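Local coordinates for BtGH115A (Bacteroides thetaiotaomicron, PDB 5BY3), which removes 4-O-methyl-glucuronic acid from decorated arabinogalactans, acting as a family GH115 alpha-glucuronidase, at residues T219-L224 with A248-G253; G253-R258 with S269-Q274; G261-V266 with R295-G300. All coordinates share one frame; numbering follows the deposited sequence.

Contact 1 (T219-L224 with A248-G253); sequences TLPFFL and ACNAAG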
loop_
_atom_site.group_PDB
_atom_site.type_symbol
_atom_site.label_atom_id
_atom_site.label_comp_id
_atom_site.label_asym_id
_atom_site.label_seq_id
_atom_site.Cartn_x
_atom_site.Cartn_y
_atom_site.Cartn_z
ATOM N N THR A 219 -21.801 2.410 3.303
ATOM C CA THR A 219 -21.616 3.334 2.171
ATOM C C THR A 219 -22.627 3.097 1.009
ATOM O O THR A 219 -22.989 1.964 0.719
ATOM C CB THR A 219 -20.153 3.218 1.666
ATOM O OG1 THR A 219 -19.291 3.728 2.671
ATOM C CG2 THR A 219 -19.894 3.985 0.381
ATOM N N LEU A 220 -23.055 4.170 0.359
ATOM C CA LEU A 220 -23.845 4.059 -0.869
ATOM C C LEU A 220 -23.011 3.470 -2.011
ATOM O O LEU A 220 -21.993 4.061 -2.387
ATOM C CB LEU A 220 -24.416 5.418 -1.318
ATOM C CG LEU A 220 -25.561 5.316 -2.345
ATOM C CD1 LEU A 220 -26.835 4.766 -1.699
ATOM C CD2 LEU A 220 -25.826 6.663 -3.040
ATOM N N PRO A 221 -23.435 2.316 -2.575
ATOM C CA PRO A 221 -22.660 1.788 -3.706
ATOM C C PRO A 221 -22.419 2.805 -4.801
ATOM O O PRO A 221 -23.311 3.597 -5.152
ATOM C CB PRO A 221 -23.507 0.614 -4.195
ATOM C CG PRO A 221 -24.140 0.109 -2.926
ATOM C CD PRO A 221 -24.452 1.338 -2.110
ATOM N N PHE A 222 -21.189 2.787 -5.298
ATOM C CA PHE A 222 -20.697 3.737 -6.265
ATOM C C PHE A 222 -21.648 3.975 -7.417
ATOM O O PHE A 222 -21.964 5.122 -7.730
ATOM C CB PHE A 222 -19.362 3.258 -6.820
ATOM C CG PHE A 222 -18.746 4.192 -7.805
ATOM C CD1 PHE A 222 -18.035 5.291 -7.382
ATOM C CD2 PHE A 222 -18.866 3.959 -9.177
ATOM C CE1 PHE A 222 -17.445 6.150 -8.294
ATOM C CE2 PHE A 222 -18.281 4.822 -10.100
ATOM C CZ PHE A 222 -17.574 5.924 -9.648
ATOM N N PHE A 223 -22.089 2.883 -8.046
ATOM C CA PHE A 223 -22.832 2.953 -9.301
ATOM C C PHE A 223 -24.317 3.232 -9.099
ATOM O O PHE A 223 -25.076 3.389 -10.064
ATOM C CB PHE A 223 -22.620 1.672 -10.081
ATOM C CG PHE A 223 -21.316 1.611 -10.822
ATOM C CD1 PHE A 223 -21.042 2.505 -11.870
ATOM C CD2 PHE A 223 -20.390 0.614 -10.532
ATOM C CE1 PHE A 223 -19.857 2.432 -12.597
ATOM C CE2 PHE A 223 -19.203 0.521 -11.260
ATOM C CZ PHE A 223 -18.938 1.428 -12.296
ATOM N N LEU A 224 -24.708 3.276 -7.830
ATOM C CA LEU A 224 -26.027 3.716 -7.373
ATOM C C LEU A 224 -25.982 5.145 -6.836
ATOM O O LEU A 224 -26.894 5.559 -6.118
ATOM C CB LEU A 224 -26.548 2.766 -6.274
ATOM C CG LEU A 224 -26.943 1.378 -6.775
ATOM C CD1 LEU A 224 -27.697 0.602 -5.709
ATOM C CD2 LEU A 224 -27.769 1.527 -8.049
ATOM N N ALA A 248 -18.710 -5.477 -11.905
ATOM C CA ALA A 248 -18.870 -4.073 -11.485
ATOM C C ALA A 248 -19.985 -3.942 -10.418
ATOM O O ALA A 248 -20.564 -2.867 -10.228
ATOM C CB ALA A 248 -19.151 -3.195 -12.696
ATOM N N CYS A 249 -20.247 -5.049 -9.714
ATOM C CA CYS A 249 -21.435 -5.231 -8.885
ATOM C C CYS A 249 -21.121 -5.421 -7.422
ATOM O O CYS A 249 -20.668 -6.471 -6.984
ATOM C CB CYS A 249 -22.271 -6.414 -9.392
ATOM S SG CYS A 249 -23.611 -5.889 -10.468
ATOM N N ASN A 250 -21.379 -4.371 -6.667
ATOM C CA ASN A 250 -21.184 -4.392 -5.234
ATOM C C ASN A 250 -22.329 -5.156 -4.526
ATOM O O ASN A 250 -23.334 -4.567 -4.151
ATOM C CB ASN A 250 -21.022 -2.944 -4.708
ATOM C CG ASN A 250 -21.031 -2.862 -3.186
ATOM O OD1 ASN A 250 -21.131 -3.878 -2.483
ATOM N ND2 ASN A 250 -20.946 -1.651 -2.672
ATOM N N ALA A 251 -22.152 -6.459 -4.334
ATOM C CA ALA A 251 -23.148 -7.282 -3.662
ATOM C C ALA A 251 -23.427 -6.779 -2.242
ATOM O O ALA A 251 -24.597 -6.625 -1.838
ATOM C CB ALA A 251 -22.682 -8.701 -3.645
ATOM N N ALA A 252 -22.343 -6.450 -1.520
ATOM C CA ALA A 252 -22.382 -5.974 -0.109
ATOM C C ALA A 252 -23.474 -4.956 0.171
ATOM O O ALA A 252 -24.269 -5.155 1.084
ATOM C CB ALA A 252 -21.021 -5.446 0.339
ATOM N N GLY A 253 -23.526 -3.908 -0.656
ATOM C CA GLY A 253 -24.527 -2.848 -0.557
ATOM C C GLY A 253 -25.740 -3.005 -1.468
ATOM O O GLY A 253 -26.854 -2.688 -1.054
#
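The two backbones are nearest at Pro221 and Gly253, whose CA atoms lie 5.9 Å apart, and are more widely spaced at Phe223 and Cys249, where CA to CA is 8.3 Å. Pro221 points its ring at the start of helix 251-258. Its CG sits 3.8 Å from the backbone C of Gly253. Gly253 has no side chain, so the ring can lie directly against the helix backbone. The same CG is 3.7 Å from Asn250 ND2, and the two side chains cross at about a right angle.

Asn250 is the N-cap residue of the helix. Its CG is anti to the backbone N (chi1 171°), which leaves the amide beside its own first turn. OD1 accepts from Gly253 N at 3.0 Å. That bond is nearly straight at hydrogen (165°), but the donor stands above the amide carbonyl plane. OD1 is thus held by the capping bond, and ND2 more weakly by Met215 O, while Pro221 packs against the amide.

Phe223 makes the second patch. Its CD2 meets Ala248 O at 3.5 Å, and its CE2 meets Ala248 CB at 4.0 Å. Ala248 O also accepts from Arg279 NH1 of helix 265-283. Arg279 and Val283 of that helix also touch Phe223. Phe222 CD2 stands over the centre of one face of the Phe223 ring.

The contact joins the loop after strand 210-212 with the start of helix 251-258, in the connection after strand 238-239. It combines an asparagine N-cap with proline packing among the beta-alpha loops of a TIM barrel.

Contact 2 (G253-R258 with S269-Q274); sequences GEWKIR and SPAVYQ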
loop_
_atom_site.group_PDB
_atom_site.type_symbol
_atom_site.label_atom_id
_atom_site.label_comp_id
_atom_site.label_asym_id
_atom_site.label_seq_id
_atom_site.Cartn_x
_atom_site.Cartn_y
_atom_site.Cartn_z
ATOM N N GLY A 253 -23.526 -3.908 -0.656
ATOM C CA GLY A 253 -24.527 -2.848 -0.557
ATOM C C GLY A 253 -25.740 -3.005 -1.468
ATOM O O GLY A 253 -26.854 -2.688 -1.054
ATOM N N GLU A 254 -25.526 -3.492 -2.696
ATOM C CA GLU A 254 -26.570 -3.501 -3.766
ATOM C C GLU A 254 -27.523 -4.656 -3.685
ATOM O O GLU A 254 -28.675 -4.466 -3.983
ATOM C CB GLU A 254 -25.983 -3.478 -5.193
ATOM C CG GLU A 254 -25.268 -2.193 -5.542
ATOM C CD GLU A 254 -24.765 -2.166 -6.960
ATOM O OE1 GLU A 254 -23.606 -2.565 -7.227
ATOM O OE2 GLU A 254 -25.546 -1.740 -7.816
ATOM N N TRP A 255 -27.051 -5.837 -3.284
ATOM C CA TRP A 255 -27.897 -7.023 -3.268
ATOM C C TRP A 255 -29.193 -6.892 -2.451
ATOM O O TRP A 255 -30.262 -7.385 -2.868
ATOM C CB TRP A 255 -27.138 -8.288 -2.870
ATOM C CG TRP A 255 -28.031 -9.495 -3.000
ATOM C CD1 TRP A 255 -28.651 -10.173 -1.987
ATOM C CD2 TRP A 255 -28.470 -10.118 -4.225
ATOM N NE1 TRP A 255 -29.416 -11.196 -2.496
ATOM C CE2 TRP A 255 -29.324 -11.193 -3.863
ATOM C CE3 TRP A 255 -28.199 -9.894 -5.587
ATOM C CZ2 TRP A 255 -29.909 -12.040 -4.808
ATOM C CZ3 TRP A 255 -28.793 -10.742 -6.537
ATOM C CH2 TRP A 255 -29.640 -11.802 -6.136
ATOM N N LYS A 256 -29.099 -6.241 -1.297
ATOM C CA LYS A 256 -30.285 -6.020 -0.487
ATOM C C LYS A 256 -31.181 -4.907 -1.068
ATOM O O LYS A 256 -32.333 -4.811 -0.689
ATOM C CB LYS A 256 -29.930 -5.798 0.995
ATOM C CG LYS A 256 -29.527 -4.381 1.399
ATOM C CD LYS A 256 -28.014 -4.210 1.503
ATOM C CE LYS A 256 -27.483 -4.498 2.907
ATOM N NZ LYS A 256 -26.027 -4.184 3.031
ATOM N N ILE A 257 -30.650 -4.079 -1.973
ATOM C CA ILE A 257 -31.426 -2.999 -2.620
ATOM C C ILE A 257 -32.186 -3.436 -3.915
ATOM O O ILE A 257 -33.336 -3.021 -4.126
ATOM C CB ILE A 257 -30.532 -1.748 -2.902
ATOM C CG1 ILE A 257 -30.166 -1.001 -1.609
ATOM C CG2 ILE A 257 -31.188 -0.778 -3.883
ATOM C CD1 ILE A 257 -28.882 -0.175 -1.711
ATOM N N ARG A 258 -31.547 -4.270 -4.744
ATOM C CA ARG A 258 -31.925 -4.525 -6.140
ATOM C C ARG A 258 -32.074 -6.027 -6.478
ATOM O O ARG A 258 -32.589 -6.387 -7.549
ATOM C CB ARG A 258 -30.793 -4.057 -7.053
ATOM C CG ARG A 258 -30.626 -2.597 -7.460
ATOM C CD ARG A 258 -29.272 -2.470 -8.194
ATOM N NE ARG A 258 -29.032 -3.612 -9.083
ATOM C CZ ARG A 258 -27.860 -4.043 -9.539
ATOM N NH1 ARG A 258 -26.728 -3.468 -9.214
ATOM N NH2 ARG A 258 -27.817 -5.076 -10.344
ATOM N N SER A 269 -29.624 -18.794 -9.472
ATOM C CA SER A 269 -28.907 -18.162 -10.619
ATOM C C SER A 269 -29.677 -17.193 -11.522
ATOM O O SER A 269 -29.088 -16.234 -11.987
ATOM C CB SER A 269 -28.134 -19.178 -11.480
ATOM O OG SER A 269 -28.980 -20.190 -11.974
ATOM N N PRO A 270 -30.983 -17.427 -11.786
ATOM C CA PRO A 270 -31.630 -16.396 -12.631
ATOM C C PRO A 270 -31.660 -14.991 -12.075
ATOM O O PRO A 270 -31.461 -14.039 -12.837
ATOM C CB PRO A 270 -33.045 -16.939 -12.824
ATOM C CG PRO A 270 -32.822 -18.415 -12.843
ATOM C CD PRO A 270 -31.731 -18.699 -11.841
ATOM N N ALA A 271 -31.909 -14.859 -10.768
ATOM C CA ALA A 271 -31.945 -13.542 -10.118
ATOM C C ALA A 271 -30.528 -12.953 -10.012
ATOM O O ALA A 271 -30.352 -11.750 -10.076
ATOM C CB ALA A 271 -32.592 -13.637 -8.740
ATOM N N VAL A 272 -29.526 -13.806 -9.863
ATOM C CA VAL A 272 -28.166 -13.332 -9.687
ATOM C C VAL A 272 -27.712 -12.814 -11.044
ATOM O O VAL A 272 -27.255 -11.654 -11.138
ATOM C CB VAL A 272 -27.244 -14.410 -9.065
ATOM C CG1 VAL A 272 -25.792 -13.980 -9.088
ATOM C CG2 VAL A 272 -27.648 -14.668 -7.618
ATOM N N TYR A 273 -27.934 -13.627 -12.092
ATOM C CA TYR A 273 -27.654 -13.240 -13.482
ATOM C C TYR A 273 -28.298 -11.900 -13.844
ATOM O O TYR A 273 -27.609 -11.018 -14.365
ATOM C CB TYR A 273 -28.006 -14.358 -14.488
ATOM C CG TYR A 273 -27.740 -13.986 -15.928
ATOM C CD1 TYR A 273 -28.674 -13.239 -16.658
ATOM C CD2 TYR A 273 -26.562 -14.372 -16.557
ATOM C CE1 TYR A 273 -28.437 -12.883 -17.980
ATOM C CE2 TYR A 273 -26.306 -14.028 -17.879
ATOM C CZ TYR A 273 -27.250 -13.291 -18.592
ATOM O OH TYR A 273 -27.019 -12.928 -19.901
ATOM N N GLN A 274 -29.584 -11.744 -13.545
ATOM C CA GLN A 274 -30.330 -10.514 -13.823
ATOM C C GLN A 274 -29.656 -9.307 -13.185
ATOM O O GLN A 274 -29.344 -8.347 -13.862
ATOM C CB GLN A 274 -31.763 -10.623 -13.289
ATOM C CG GLN A 274 -32.686 -11.569 -14.064
ATOM C CD GLN A 274 -34.145 -11.542 -13.585
ATOM O OE1 GLN A 274 -34.427 -11.293 -12.406
ATOM N NE2 GLN A 274 -35.077 -11.791 -14.505
#
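Trp255 reaches Ala271 and Val272, and so packs the short helix 251-258 against helix 265-283. This is a small helix-helix contact in the beta-alpha connection that follows strand 238-239 of the TIM barrel. It is buried, and it is apolar apart from one carbonyl.

Glu254 comes first along the segment. Its OE1 accepts from Asn250 N. Its OE2 forms a salt bridge with Arg279, further along the partner helix.

Trp255 carries the contact. A chi1 of -175° swings the indole off its own helix, and the six-membered ring extends to 269-274. CH2 touches Val272 CG2 at 3.8 Å, where the two side chains cross at about a right angle. CH2 also lies 4.3 Å from Ala271 CB. Ala271 O is at the ring edge, near the ring plane, 4.0 Å from Trp255 CZ3. Phe275 and Tyr263 make edge-to-face ring contacts with Trp255. The indole is thus fixed by several packed surfaces and by one polar bond at its nitrogen.

The helix is kinked at Lys256 and Ile257. Glu254 O accepts from two backbone donors here, Ile257 N at 2.8 Å and Arg258 N at 3.0 Å.

Arg258 ends the segment with a salt bridge from NH1 back to Glu254 OE2. The modelled distance between these two atoms is very short, and its exact value is doubtful. Arg279 uses the same carboxylate oxygen, and its NH2 lies close to Arg258 NH1. The two arginines therefore gather round the Glu254 carboxylate, beside the indole contact.

The polar end of Trp255 is turned to the linker between the two helices, where NE1 donates to Gly261 O at 3.0 Å.

Contact 3 (G261-V266 with R295-G300); sequences GAYDYV and RGVHDG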
loop_
_atom_site.group_PDB
_atom_site.type_symbol
_atom_site.label_atom_id
_atom_site.label_comp_id
_atom_site.label_asym_id
_atom_site.label_seq_id
_atom_site.Cartn_x
_atom_site.Cartn_y
_atom_site.Cartn_z
ATOM N N GLY A 261 -34.038 -12.744 -3.359
ATOM C CA GLY A 261 -33.744 -14.068 -2.820
ATOM C C GLY A 261 -32.290 -14.186 -2.461
ATOM O O GLY A 261 -31.603 -13.183 -2.279
ATOM N N ALA A 262 -31.812 -15.407 -2.328
ATOM C CA ALA A 262 -30.426 -15.616 -1.916
ATOM C C ALA A 262 -29.395 -15.297 -3.042
ATOM O O ALA A 262 -29.670 -15.537 -4.226
ATOM C CB ALA A 262 -30.242 -17.029 -1.348
ATOM N N TYR A 263 -28.232 -14.750 -2.643
ATOM C CA TYR A 263 -27.057 -14.533 -3.507
ATOM C C TYR A 263 -26.307 -15.841 -3.653
ATOM O O TYR A 263 -25.238 -16.073 -3.053
ATOM C CB TYR A 263 -26.166 -13.439 -2.930
ATOM C CG TYR A 263 -24.970 -13.038 -3.768
ATOM C CD1 TYR A 263 -25.127 -12.326 -4.958
ATOM C CD2 TYR A 263 -23.659 -13.327 -3.337
ATOM C CE1 TYR A 263 -24.015 -11.924 -5.711
ATOM C CE2 TYR A 263 -22.545 -12.946 -4.080
ATOM C CZ TYR A 263 -22.728 -12.242 -5.271
ATOM O OH TYR A 263 -21.637 -11.850 -6.015
ATOM N N ASP A 264 -26.889 -16.697 -4.485
ATOM C CA ASP A 264 -26.563 -18.106 -4.542
ATOM C C ASP A 264 -26.792 -18.532 -5.985
ATOM O O ASP A 264 -27.929 -18.423 -6.509
ATOM C CB ASP A 264 -27.510 -18.883 -3.593
ATOM C CG ASP A 264 -27.238 -20.368 -3.580
ATOM O OD1 ASP A 264 -27.685 -21.079 -4.499
ATOM O OD2 ASP A 264 -26.560 -20.825 -2.652
ATOM N N TYR A 265 -25.727 -19.005 -6.633
ATOM C CA TYR A 265 -25.845 -19.319 -8.049
ATOM C C TYR A 265 -26.373 -20.734 -8.262
ATOM O O TYR A 265 -27.075 -20.995 -9.242
ATOM C CB TYR A 265 -24.526 -19.082 -8.793
ATOM C CG TYR A 265 -24.692 -18.579 -10.211
ATOM C CD1 TYR A 265 -25.109 -17.272 -10.451
ATOM C CD2 TYR A 265 -24.412 -19.404 -11.325
ATOM C CE1 TYR A 265 -25.261 -16.788 -11.741
ATOM C CE2 TYR A 265 -24.536 -18.924 -12.626
ATOM C CZ TYR A 265 -24.960 -17.613 -12.824
ATOM O OH TYR A 265 -25.130 -17.080 -14.078
ATOM N N VAL A 266 -26.061 -21.629 -7.323
ATOM C CA VAL A 266 -26.548 -23.017 -7.383
ATOM C C VAL A 266 -28.087 -23.088 -7.337
ATOM O O VAL A 266 -28.661 -23.894 -8.045
ATOM C CB VAL A 266 -25.841 -23.952 -6.350
ATOM C CG1 VAL A 266 -26.362 -25.389 -6.408
ATOM C CG2 VAL A 266 -24.335 -23.966 -6.591
ATOM N N ARG A 295 -17.957 -14.896 -4.686
ATOM C CA ARG A 295 -17.745 -15.220 -3.268
ATOM C C ARG A 295 -19.061 -14.939 -2.542
ATOM O O ARG A 295 -20.144 -15.101 -3.140
ATOM C CB ARG A 295 -16.575 -14.410 -2.674
ATOM C CG ARG A 295 -15.188 -14.776 -3.204
ATOM C CD ARG A 295 -14.112 -13.839 -2.645
ATOM N NE ARG A 295 -13.605 -14.273 -1.337
ATOM C CZ ARG A 295 -13.518 -13.508 -0.248
ATOM N NH1 ARG A 295 -13.861 -12.220 -0.266
ATOM N NH2 ARG A 295 -13.045 -14.043 0.868
ATOM N N GLY A 296 -18.974 -14.520 -1.276
ATOM C CA GLY A 296 -20.148 -14.108 -0.511
ATOM C C GLY A 296 -20.674 -12.708 -0.845
ATOM O O GLY A 296 -20.242 -12.074 -1.838
ATOM N N VAL A 297 -21.629 -12.257 -0.019
ATOM C CA VAL A 297 -22.110 -10.876 0.015
ATOM C C VAL A 297 -20.983 -9.842 0.309
ATOM O O VAL A 297 -20.837 -8.843 -0.429
ATOM C CB VAL A 297 -23.344 -10.744 0.962
ATOM C CG1 VAL A 297 -23.594 -9.293 1.385
ATOM C CG2 VAL A 297 -24.584 -11.330 0.283
ATOM N N HIS A 298 -20.193 -10.101 1.363
ATOM C CA HIS A 298 -18.972 -9.334 1.675
ATOM C C HIS A 298 -17.756 -10.288 1.684
ATOM O O HIS A 298 -17.324 -10.734 0.623
ATOM C CB HIS A 298 -19.118 -8.543 2.994
ATOM C CG HIS A 298 -18.195 -7.359 3.105
ATOM N ND1 HIS A 298 -16.852 -7.419 2.793
ATOM C CD2 HIS A 298 -18.425 -6.087 3.509
ATOM C CE1 HIS A 298 -16.297 -6.236 2.988
ATOM N NE2 HIS A 298 -17.232 -5.410 3.423
ATOM N N ASP A 299 -17.192 -10.601 2.852
ATOM C CA ASP A 299 -16.298 -11.763 2.940
ATOM C C ASP A 299 -17.081 -13.051 3.273
ATOM O O ASP A 299 -18.313 -13.032 3.432
ATOM C CB ASP A 299 -15.106 -11.515 3.876
ATOM C CG ASP A 299 -13.898 -10.888 3.142
ATOM O OD1 ASP A 299 -13.990 -9.733 2.667
ATOM O OD2 ASP A 299 -12.849 -11.556 3.039
ATOM N N GLY A 300 -16.357 -14.163 3.332
ATOM C CA GLY A 300 -16.935 -15.481 3.602
ATOM C C GLY A 300 -16.990 -16.393 2.384
ATOM O O GLY A 300 -16.606 -16.015 1.255
#
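An inverse gamma turn centred on Tyr263, just ahead of helix 265-283, packs against Arg295, Gly296 and Val297 in the loop after strand 290-291. The backbones are nearest at Tyr263 and Val297, with CA atoms 7.1 Å apart.

With chi1 of Tyr263 at -176°, the CD2-CE2 side of its ring faces the carbonyls of the loop. CE2 does most of the touching. It is 3.4 Å from Arg295 O, which sits at the ring edge near its plane. This is consistent with a weak C-H...O contact. CE2 is also 3.3 Å from Gly296 O, which comes in obliquely. Closer to the backbone, Tyr263 CB meets Val297 CG2 at 4.2 Å. CE2 therefore meets two successive carbonyl oxygens, and CB meets one methyl group. Ala251, Pro246 and Met294 add to the surroundings of the ring.

Arg295 touches Tyr263 through its carbonyl O, and its CB is directed away. Its NH2 forms a salt bridge with Glu346 OE1. The same nitrogen makes a weak salt bridge of 3.3 Å to Asp299 OD2 within the loop. Gly300 O lies over one face of the guanidinium group, toward its rim. The Arg295-Asp299 pair, though weak, links two parts of the loop.

One residue after Tyr263, Asp264 is the N-cap of helix 265-283, with OD1 accepting from Asn267 N. The contact therefore joins the entry to a barrel helix with the loop after the next strand, 290-291. Such packing between successive beta-alpha units belongs to the TIM-barrel fold.

In the fold
The three contacts form one cluster on the same side of the chain's centre. Contacts 1 and 2 share Gly253 and helix 251-258, with centres about 11 Å apart. They touch where Pro221 CB lies 3.6 Å from Glu254 CG. Contacts 2 and 3 are about 10 Å apart, centre to centre. Both use helix 265-283, and their segments alternate along the chain. Contacts 1 and 3 are about 15 Å apart between centres and meet at Ala252 CB and Val297 O, 3.5 Å apart. Together they join loops after strands 210-212, 238-239 and 290-291. The nickel site, at Leu404 and Asp436, uses no residue of these contacts.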